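Local coordinates for protein myosin-I heavy chain (Dictyostelium discoideum, PDB 5EJR) that is an actin-based motor with ATPase activity that takes part in the early steps of phagocytosis and adhesion, and is represented here by its C-terminal MyTH4-FERM region, at residues I427-K430 with E431-K435; F458-F461 with Q462-S465; A257-E260 with T261-I264. All coordinates share one frame; numbering follows the deposited sequence.

Interaction 1 (I427-K430 with E431-K435); sequences IQQK and ENPPK
A bend at chi2 (-92°) lays the end of Gln428 alongside Lys435, the two side chains running in the same direction, while the later bends of the lysine, at chi3 and chi4, carry its own end away from the loop. Gln428 NE2 rests 3.5 Å from Lys435 CG, a contact of the amide with the aliphatic stem and not with the ammonium group. Their backbones form an antiparallel non-hydrogen-bonded pair where strand 423-428 returns as strand 435-440, making this the connecting loop of a beta hairpin in the PTB-like (PH-type) lobe of the FERM domain. One backbone hydrogen bond closes the loop, from Gln429 N to Pro434 O at 2.7 Å and a nearly straight 161°. The same carbonyl oxygen also receives a CA-H...O contact from Gln428 CA at 3.3 Å, and Pro434 CA returns one to Gln429 O at 3.2 Å. Within the loop the Gln429 side chain leans inward, its amide turned 50° from the Glu431 carboxylate. A cis peptide precedes Pro433, whose ring packs on Asp449 and Pro450. Gln429 OE1 and Pro433 O, 3.3 Å apart, are both acceptors and cannot bond each other, and Gln429 NE2 meets Glu431 OE1 at a poor angle, so between the two segments the hydrogen bonding rests on the backbone.

Interaction 2 (F458-F461 with Q462-S465); sequences FWTF and QSIS
Thr460 and Ser463 meet where strand 455-460 runs out into a type I beta turn, Phe461 to Ile464, in the PTB-like (PH-type) lobe of the FERM domain. Hydrogen bonds form the first group. Ile464 N donates to Phe461 O at 3.1 Å, the bond that closes the turn. The other bonds tie Ser463 back to the residue before the turn: its hydroxyl OG gives its proton to Thr460 O at 2.8 Å, and its N donates to Thr460 OG1 at 3.3 Å with a second, weak bond to Thr460 O. The side-chain oxygens are set up for this by their first torsions, since both Thr460 OG1 (chi1 64°) and Ser463 OG (chi1 82°) are tucked between their own backbone N and carbonyl carbon. Each residue thus grips the other through main chain and hydroxyl together, which fixes the rotation of both short side chains.

Apolar packing is the second kind. Ile464 folds back toward the strand, and its CD1 lies 3.8 Å from Trp459 CB, while the Trp459 side chain also touches Val445 and Ile447 of strand 444-448, and Ile476. Ile464 also reaches Val445, Ile476 and Tyr501, and the buried ring of Phe461 stacks edge-to-face with Tyr501, joining the turn to helix 494-505.

On the outer side, the third kind is a simple van der Waals approach. The exposed Gln462 bends at chi2 and crosses the Thr460 side chain at about a right angle, bringing its amide oxygen OE1 to 3.3 Å from Thr460 CB.

Interaction 3 (A257-E260 with T261-I264); sequences AVNE and TAGI
Asn259 and Ile264 face each other as an antiparallel hydrogen-bonded pair and close a tight beta hairpin in the ubiquitin-like lobe of the FERM domain. Asn259 N donates to Ile264 O at 2.8 Å, and Ile264 N returns to Asn259 O at 3.1 Å in a practically straight bond (175°). Just before the pair, Val258 CA adds a CA-H...O contact to Ile264 O. Inside this frame the Asn259 side chain reaches forward over the loop: with CG anti to the backbone N (chi1 -172°) the amide swings toward the loop, and its rotation about chi2 then turns OD1 to Ala262 N, 3.1 Å away. That donor lies 49° out of the plane of the amide carbonyl, so the bond misses the lone pairs although its N-H points almost directly at the oxygen. Thr261 OG1 lies 3.2 Å from the same OD1 and may donate to it as well, though its proton has another acceptor nearby.

What positions the amide comes from the far side, where ND2 donates to Lys287 O; this bond holds the group so that OD1 turns to the loop. With an alanine here, Ala262 N and Lys287 O would probably lose the amide that joins them, and the loop at Thr261 and Ala262 would be freer to move. Glu260 points off the hairpin, with OE2 hydrogen-bonded to Tyr291 OH. Outward again, strand 253-259 is the middle strand of a three-stranded antiparallel sheet, flanked by 264-267 and 290-296, and Asn259 and Ile264 both pack on Phe290 of the latter.

All three contacts are short chain reversals or strand exits within the FERM domain, and they follow the chain in the order interaction 3, interaction 1, interaction 2. Interaction 3 belongs to the first, ubiquitin-like lobe and its three-stranded sheet. Interactions 1 and 2 both lie in the last, PTB-like lobe, at the first turn, between 423-428 and 435-440, and at the end of the fourth strand, 455-460, of one antiparallel sheet; their centres are about 21 Å apart and their nearest atoms about 6 Å, without touching. Interaction 3 is centred about 23 Å from interaction 1 and about 33 Å from interaction 2. The 304-414 lobe separates them in sequence, and all three are local turns within a lobe.

Interaction 1 (I427-K430 with E431-K435)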
ATOM      1  N   ILE A 427     -16.697  -8.029   6.459  1.00 29.21           N
ATOM      2  CA  ILE A 427     -16.912  -7.706   7.876  1.00 30.03           C
ATOM      3  C   ILE A 427     -17.261  -8.950   8.677  1.00 37.32           C
ATOM      4  O   ILE A 427     -17.822  -9.902   8.125  1.00 34.74           O
ATOM      5  CB  ILE A 427     -17.931  -6.556   8.143  1.00 32.94           C
ATOM      6  CG1 ILE A 427     -19.335  -6.885   7.586  1.00 33.94           C
ATOM      7  CG2 ILE A 427     -17.415  -5.202   7.659  1.00 31.46           C
ATOM      8  CD1 ILE A 427     -20.327  -7.028   8.616  1.00 37.75           C
ATOM      9  N   GLN A 428     -16.979  -8.903   9.991  1.00 36.86           N
ATOM     10  CA  GLN A 428     -17.304  -9.963  10.949  1.00 38.32           C
ATOM     11  C   GLN A 428     -18.416  -9.452  11.860  1.00 44.99           C
ATOM     12  O   GLN A 428     -18.352  -8.323  12.350  1.00 45.83           O
ATOM     13  CB  GLN A 428     -16.065 -10.390  11.755  1.00 40.07           C
ATOM     14  CG  GLN A 428     -14.958 -11.014  10.909  1.00 61.47           C
ATOM     15  CD  GLN A 428     -15.057 -12.517  10.805  1.00 91.53           C
ATOM     16  OE1 GLN A 428     -15.376 -13.227  11.770  1.00 89.73           O
ATOM     17  NE2 GLN A 428     -14.707 -13.046   9.642  1.00 86.58           N
ATOM     18  N   GLN A 429     -19.447 -10.274  12.046  1.00 42.74           N
ATOM     19  CA  GLN A 429     -20.646  -9.979  12.823  1.00 43.77           C
ATOM     20  C   GLN A 429     -20.979 -11.110  13.800  1.00 51.43           C
ATOM     21  O   GLN A 429     -20.664 -12.269  13.530  1.00 51.20           O
ATOM     22  CB  GLN A 429     -21.829  -9.855  11.856  1.00 44.60           C
ATOM     23  CG  GLN A 429     -22.239  -8.439  11.513  1.00 51.91           C
ATOM     24  CD  GLN A 429     -23.588  -8.442  10.836  1.00 59.45           C
ATOM     25  OE1 GLN A 429     -23.919  -9.337  10.036  1.00 46.66           O
ATOM     26  NE2 GLN A 429     -24.424  -7.471  11.197  1.00 54.69           N
ATOM     27  N   LYS A 430     -21.664 -10.779  14.903  1.00 51.27           N
ATOM     28  CA  LYS A 430     -22.139 -11.789  15.856  1.00 53.56           C
ATOM     29  C   LYS A 430     -23.549 -12.227  15.416  1.00 61.79           C
ATOM     30  O   LYS A 430     -24.023 -13.289  15.834  1.00 63.70           O
ATOM     31  CB  LYS A 430     -22.101 -11.280  17.307  1.00 56.04           C
ATOM     32  CG  LYS A 430     -20.693 -11.249  17.902  1.00 62.43           C
ATOM     33  CD  LYS A 430     -20.723 -10.770  19.336  1.00 71.51           C
ATOM     34  CE  LYS A 430     -19.350 -10.545  19.918  1.00 81.08           C
ATOM     35  NZ  LYS A 430     -19.427  -9.970  21.290  1.00 87.60           N
ATOM     36  N   GLU A 431     -24.183 -11.417  14.528  1.00 58.43           N
ATOM     37  CA  GLU A 431     -25.495 -11.632  13.901  1.00 58.63           C
ATOM     38  C   GLU A 431     -25.319 -12.524  12.667  1.00 61.53           C
ATOM     39  O   GLU A 431     -24.188 -12.747  12.237  1.00 60.17           O
ATOM     40  CB  GLU A 431     -26.087 -10.290  13.428  1.00 59.91           C
ATOM     41  CG  GLU A 431     -26.416  -9.293  14.521  1.00 75.66           C
ATOM     42  CD  GLU A 431     -26.890  -7.959  13.980  1.00107.17           C
ATOM     43  OE1 GLU A 431     -26.084  -7.000  13.972  1.00106.28           O
ATOM     44  OE2 GLU A 431     -28.057  -7.880  13.532  1.00105.56           O
ATOM     45  N   ASN A 432     -26.437 -12.999  12.074  1.00 59.03           N
ATOM     46  CA  ASN A 432     -26.412 -13.849  10.878  1.00 58.46           C
ATOM     47  C   ASN A 432     -26.433 -13.046   9.558  1.00 59.65           C
ATOM     48  O   ASN A 432     -27.307 -12.188   9.384  1.00 59.83           O
ATOM     49  CB  ASN A 432     -27.519 -14.906  10.913  1.00 62.96           C
ATOM     50  CG  ASN A 432     -27.188 -16.096  11.793  1.00 99.04           C
ATOM     51  OD1 ASN A 432     -27.782 -16.293  12.862  1.00 98.03           O
ATOM     52  ND2 ASN A 432     -26.230 -16.919  11.367  1.00 90.21           N
ATOM     53  N   PRO A 433     -25.484 -13.304   8.618  1.00 52.95           N
ATOM     54  CA  PRO A 433     -24.369 -14.267   8.705  1.00 52.22           C
ATOM     55  C   PRO A 433     -23.160 -13.710   9.478  1.00 54.78           C
ATOM     56  O   PRO A 433     -22.966 -12.488   9.498  1.00 53.49           O
ATOM     57  CB  PRO A 433     -24.063 -14.564   7.234  1.00 52.96           C
ATOM     58  CG  PRO A 433     -24.388 -13.272   6.512  1.00 56.69           C
ATOM     59  CD  PRO A 433     -25.448 -12.557   7.340  1.00 52.61           C
ATOM     60  N   PRO A 434     -22.361 -14.566  10.159  1.00 51.31           N
ATOM     61  CA  PRO A 434     -21.189 -14.053  10.895  1.00 50.61           C
ATOM     62  C   PRO A 434     -20.115 -13.404  10.005  1.00 50.44           C
ATOM     63  O   PRO A 434     -19.491 -12.438  10.424  1.00 50.39           O
ATOM     64  CB  PRO A 434     -20.654 -15.288  11.637  1.00 53.47           C
ATOM     65  CG  PRO A 434     -21.738 -16.310  11.553  1.00 58.59           C
ATOM     66  CD  PRO A 434     -22.450 -16.034  10.271  1.00 53.93           C
ATOM     67  N   LYS A 435     -19.899 -13.933   8.794  1.00 43.46           N
ATOM     68  CA  LYS A 435     -18.955 -13.390   7.814  1.00 42.32           C
ATOM     69  C   LYS A 435     -19.839 -12.726   6.730  1.00 43.49           C
ATOM     70  O   LYS A 435     -20.508 -13.435   5.971  1.00 43.89           O
ATOM     71  CB  LYS A 435     -18.084 -14.515   7.237  1.00 45.52           C
ATOM     72  CG  LYS A 435     -16.648 -14.108   6.916  1.00 62.03           C
ATOM     73  CD  LYS A 435     -15.668 -15.290   7.056  1.00 73.71           C
ATOM     74  CE  LYS A 435     -15.472 -16.105   5.792  1.00 87.04           C
ATOM     75  NZ  LYS A 435     -14.645 -15.399   4.772  1.00 94.93           N
TER

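Interaction 2 (F458-F461 with Q462-S465)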
ATOM      1  N   PHE A 458     -30.014  -1.897   5.632  1.00 27.44           N
ATOM      2  CA  PHE A 458     -29.796  -0.731   4.788  1.00 27.48           C
ATOM      3  C   PHE A 458     -30.046   0.552   5.537  1.00 31.65           C
ATOM      4  O   PHE A 458     -31.104   0.729   6.149  1.00 31.19           O
ATOM      5  CB  PHE A 458     -30.628  -0.780   3.484  1.00 29.42           C
ATOM      6  CG  PHE A 458     -30.456   0.464   2.637  1.00 30.35           C
ATOM      7  CD1 PHE A 458     -29.261   0.713   1.973  1.00 30.57           C
ATOM      8  CD2 PHE A 458     -31.458   1.425   2.577  1.00 33.48           C
ATOM      9  CE1 PHE A 458     -29.086   1.884   1.233  1.00 30.90           C
ATOM     10  CE2 PHE A 458     -31.297   2.576   1.808  1.00 35.59           C
ATOM     11  CZ  PHE A 458     -30.109   2.800   1.144  1.00 32.28           C
ATOM     12  N   TRP A 459     -29.093   1.473   5.435  1.00 27.34           N
ATOM     13  CA  TRP A 459     -29.164   2.770   6.071  1.00 29.08           C
ATOM     14  C   TRP A 459     -28.776   3.822   5.036  1.00 32.87           C
ATOM     15  O   TRP A 459     -27.660   3.789   4.508  1.00 30.76           O
ATOM     16  CB  TRP A 459     -28.177   2.829   7.261  1.00 29.46           C
ATOM     17  CG  TRP A 459     -28.389   1.795   8.334  1.00 31.88           C
ATOM     18  CD1 TRP A 459     -29.224   1.897   9.407  1.00 35.97           C
ATOM     19  CD2 TRP A 459     -27.721   0.528   8.463  1.00 31.79           C
ATOM     20  NE1 TRP A 459     -29.110   0.777  10.206  1.00 36.42           N
ATOM     21  CE2 TRP A 459     -28.207  -0.086   9.641  1.00 36.96           C
ATOM     22  CE3 TRP A 459     -26.731  -0.132   7.721  1.00 32.66           C
ATOM     23  CZ2 TRP A 459     -27.748  -1.333  10.082  1.00 35.67           C
ATOM     24  CZ3 TRP A 459     -26.278  -1.372   8.156  1.00 34.28           C
ATOM     25  CH2 TRP A 459     -26.768  -1.948   9.337  1.00 35.52           C
ATOM     26  N   THR A 460     -29.685   4.762   4.750  1.00 29.19           N
ATOM     27  CA  THR A 460     -29.401   5.852   3.817  1.00 28.19           C
ATOM     28  C   THR A 460     -28.382   6.782   4.452  1.00 30.05           C
ATOM     29  O   THR A 460     -28.273   6.814   5.681  1.00 32.13           O
ATOM     30  CB  THR A 460     -30.680   6.643   3.482  1.00 34.31           C
ATOM     31  OG1 THR A 460     -31.162   7.260   4.667  1.00 33.84           O
ATOM     32  CG2 THR A 460     -31.757   5.798   2.852  1.00 30.76           C
ATOM     33  N   PHE A 461     -27.681   7.578   3.646  1.00 23.20           N
ATOM     34  CA  PHE A 461     -26.750   8.554   4.185  1.00 23.95           C
ATOM     35  C   PHE A 461     -27.453   9.618   5.035  1.00 34.39           C
ATOM     36  O   PHE A 461     -26.883  10.074   6.034  1.00 33.31           O
ATOM     37  CB  PHE A 461     -25.925   9.197   3.071  1.00 24.87           C
ATOM     38  CG  PHE A 461     -24.911   8.259   2.457  1.00 24.82           C
ATOM     39  CD1 PHE A 461     -23.964   7.610   3.251  1.00 27.20           C
ATOM     40  CD2 PHE A 461     -24.877   8.052   1.084  1.00 24.35           C
ATOM     41  CE1 PHE A 461     -23.007   6.758   2.677  1.00 26.85           C
ATOM     42  CE2 PHE A 461     -23.914   7.216   0.514  1.00 26.59           C
ATOM     43  CZ  PHE A 461     -22.986   6.576   1.311  1.00 24.43           C
ATOM     44  N   GLN A 462     -28.709   9.977   4.658  1.00 34.28           N
ATOM     45  CA  GLN A 462     -29.552  10.974   5.350  1.00 35.42           C
ATOM     46  C   GLN A 462     -29.790  10.552   6.797  1.00 37.65           C
ATOM     47  O   GLN A 462     -29.773  11.386   7.694  1.00 38.59           O
ATOM     48  CB  GLN A 462     -30.919  11.135   4.633  1.00 37.28           C
ATOM     49  CG  GLN A 462     -30.851  11.709   3.202  1.00 54.68           C
ATOM     50  CD  GLN A 462     -30.066  10.843   2.226  1.00 67.41           C
ATOM     51  OE1 GLN A 462     -30.327   9.643   2.059  1.00 48.96           O
ATOM     52  NE2 GLN A 462     -29.029  11.419   1.620  1.00 68.83           N
ATOM     53  N   SER A 463     -29.993   9.242   7.004  1.00 31.93           N
ATOM     54  CA  SER A 463     -30.266   8.615   8.284  1.00 31.31           C
ATOM     55  C   SER A 463     -29.023   8.376   9.174  1.00 36.61           C
ATOM     56  O   SER A 463     -29.172   7.849  10.278  1.00 38.43           O
ATOM     57  CB  SER A 463     -31.017   7.310   8.066  1.00 33.67           C
ATOM     58  OG  SER A 463     -30.124   6.262   7.735  1.00 40.59           O
ATOM     59  N   ILE A 464     -27.816   8.754   8.704  1.00 30.79           N
ATOM     60  CA  ILE A 464     -26.569   8.582   9.458  1.00 29.60           C
ATOM     61  C   ILE A 464     -26.028   9.964   9.760  1.00 35.34           C
ATOM     62  O   ILE A 464     -25.668  10.695   8.833  1.00 35.35           O
ATOM     63  CB  ILE A 464     -25.522   7.676   8.730  1.00 31.66           C
ATOM     64  CG1 ILE A 464     -26.065   6.264   8.471  1.00 30.81           C
ATOM     65  CG2 ILE A 464     -24.206   7.634   9.523  1.00 32.80           C
ATOM     66  CD1 ILE A 464     -25.460   5.525   7.203  1.00 34.24           C
ATOM     67  N   SER A 465     -25.999  10.327  11.055  1.00 34.55           N
ATOM     68  CA  SER A 465     -25.519  11.625  11.560  1.00 35.66           C
ATOM     69  C   SER A 465     -24.003  11.705  11.580  1.00 40.07           C
ATOM     70  O   SER A 465     -23.446  12.775  11.337  1.00 42.02           O
ATOM     71  CB  SER A 465     -26.059  11.888  12.965  1.00 41.05           C
ATOM     72  OG  SER A 465     -25.933  10.752  13.808  1.00 47.38           O
TER

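Interaction 3 (A257-E260 with T261-I264)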
ATOM      1  N   ALA A 257      -5.304  -3.978  -4.527  1.00 22.01           N
ATOM      2  CA  ALA A 257      -4.151  -4.892  -4.427  1.00 22.66           C
ATOM      3  C   ALA A 257      -4.728  -6.249  -4.809  1.00 29.41           C
ATOM      4  O   ALA A 257      -5.659  -6.721  -4.160  1.00 30.34           O
ATOM      5  CB  ALA A 257      -3.608  -4.933  -3.001  1.00 22.71           C
ATOM      6  N   VAL A 258      -4.261  -6.813  -5.913  1.00 26.10           N
ATOM      7  CA  VAL A 258      -4.781  -8.078  -6.449  1.00 26.77           C
ATOM      8  C   VAL A 258      -3.745  -9.208  -6.351  1.00 33.96           C
ATOM      9  O   VAL A 258      -2.632  -9.028  -6.817  1.00 31.96           O
ATOM     10  CB  VAL A 258      -5.248  -7.889  -7.936  1.00 29.53           C
ATOM     11  CG1 VAL A 258      -5.736  -9.211  -8.549  1.00 29.59           C
ATOM     12  CG2 VAL A 258      -6.312  -6.795  -8.061  1.00 27.56           C
ATOM     13  N   ASN A 259      -4.132 -10.370  -5.782  1.00 33.82           N
ATOM     14  CA  ASN A 259      -3.314 -11.589  -5.706  1.00 35.36           C
ATOM     15  C   ASN A 259      -4.143 -12.721  -6.341  1.00 41.74           C
ATOM     16  O   ASN A 259      -5.168 -13.121  -5.790  1.00 39.93           O
ATOM     17  CB  ASN A 259      -2.929 -11.923  -4.255  1.00 35.72           C
ATOM     18  CG  ASN A 259      -1.920 -13.048  -4.111  1.00 52.56           C
ATOM     19  OD1 ASN A 259      -1.982 -14.077  -4.801  1.00 45.35           O
ATOM     20  ND2 ASN A 259      -0.975 -12.890  -3.176  1.00 39.15           N
ATOM     21  N   GLU A 260      -3.727 -13.196  -7.514  1.00 41.49           N
ATOM     22  CA  GLU A 260      -4.470 -14.220  -8.251  1.00 43.34           C
ATOM     23  C   GLU A 260      -4.367 -15.645  -7.682  1.00 51.02           C
ATOM     24  O   GLU A 260      -5.354 -16.387  -7.757  1.00 50.84           O
ATOM     25  CB  GLU A 260      -4.081 -14.206  -9.734  1.00 44.91           C
ATOM     26  CG  GLU A 260      -4.700 -13.046 -10.501  1.00 54.35           C
ATOM     27  CD  GLU A 260      -4.293 -12.909 -11.956  1.00 66.16           C
ATOM     28  OE1 GLU A 260      -3.916 -13.929 -12.577  1.00 69.88           O
ATOM     29  OE2 GLU A 260      -4.378 -11.777 -12.482  1.00 49.64           O
ATOM     30  N   THR A 261      -3.194 -16.042  -7.140  1.00 49.89           N
ATOM     31  CA  THR A 261      -3.014 -17.400  -6.599  1.00 51.49           C
ATOM     32  C   THR A 261      -3.843 -17.582  -5.328  1.00 57.85           C
ATOM     33  O   THR A 261      -4.464 -18.630  -5.138  1.00 58.81           O
ATOM     34  CB  THR A 261      -1.537 -17.779  -6.443  1.00 57.81           C
ATOM     35  OG1 THR A 261      -0.963 -17.019  -5.387  1.00 61.97           O
ATOM     36  CG2 THR A 261      -0.743 -17.597  -7.720  1.00 51.83           C
ATOM     37  N   ALA A 262      -3.882 -16.540  -4.486  1.00 54.77           N
ATOM     38  CA  ALA A 262      -4.699 -16.507  -3.281  1.00 54.79           C
ATOM     39  C   ALA A 262      -5.703 -15.414  -3.594  1.00 58.94           C
ATOM     40  O   ALA A 262      -5.349 -14.248  -3.453  1.00 61.00           O
ATOM     41  CB  ALA A 262      -3.844 -16.122  -2.079  1.00 55.71           C
ATOM     42  N   GLY A 263      -6.874 -15.801  -4.124  1.00 52.42           N
ATOM     43  CA  GLY A 263      -7.977 -14.945  -4.581  1.00 49.87           C
ATOM     44  C   GLY A 263      -8.316 -13.729  -3.739  1.00 49.52           C
ATOM     45  O   GLY A 263      -9.346 -13.689  -3.061  1.00 48.77           O
ATOM     46  N   ILE A 264      -7.458 -12.712  -3.812  1.00 43.01           N
ATOM     47  CA  ILE A 264      -7.581 -11.465  -3.064  1.00 40.28           C
ATOM     48  C   ILE A 264      -7.583 -10.316  -4.043  1.00 40.09           C
ATOM     49  O   ILE A 264      -6.800 -10.296  -4.996  1.00 38.03           O
ATOM     50  CB  ILE A 264      -6.432 -11.306  -2.009  1.00 43.12           C
ATOM     51  CG1 ILE A 264      -6.459 -12.431  -0.955  1.00 43.31           C
ATOM     52  CG2 ILE A 264      -6.449  -9.902  -1.317  1.00 43.27           C
ATOM     53  CD1 ILE A 264      -5.122 -12.739  -0.378  1.00 50.58           C
TER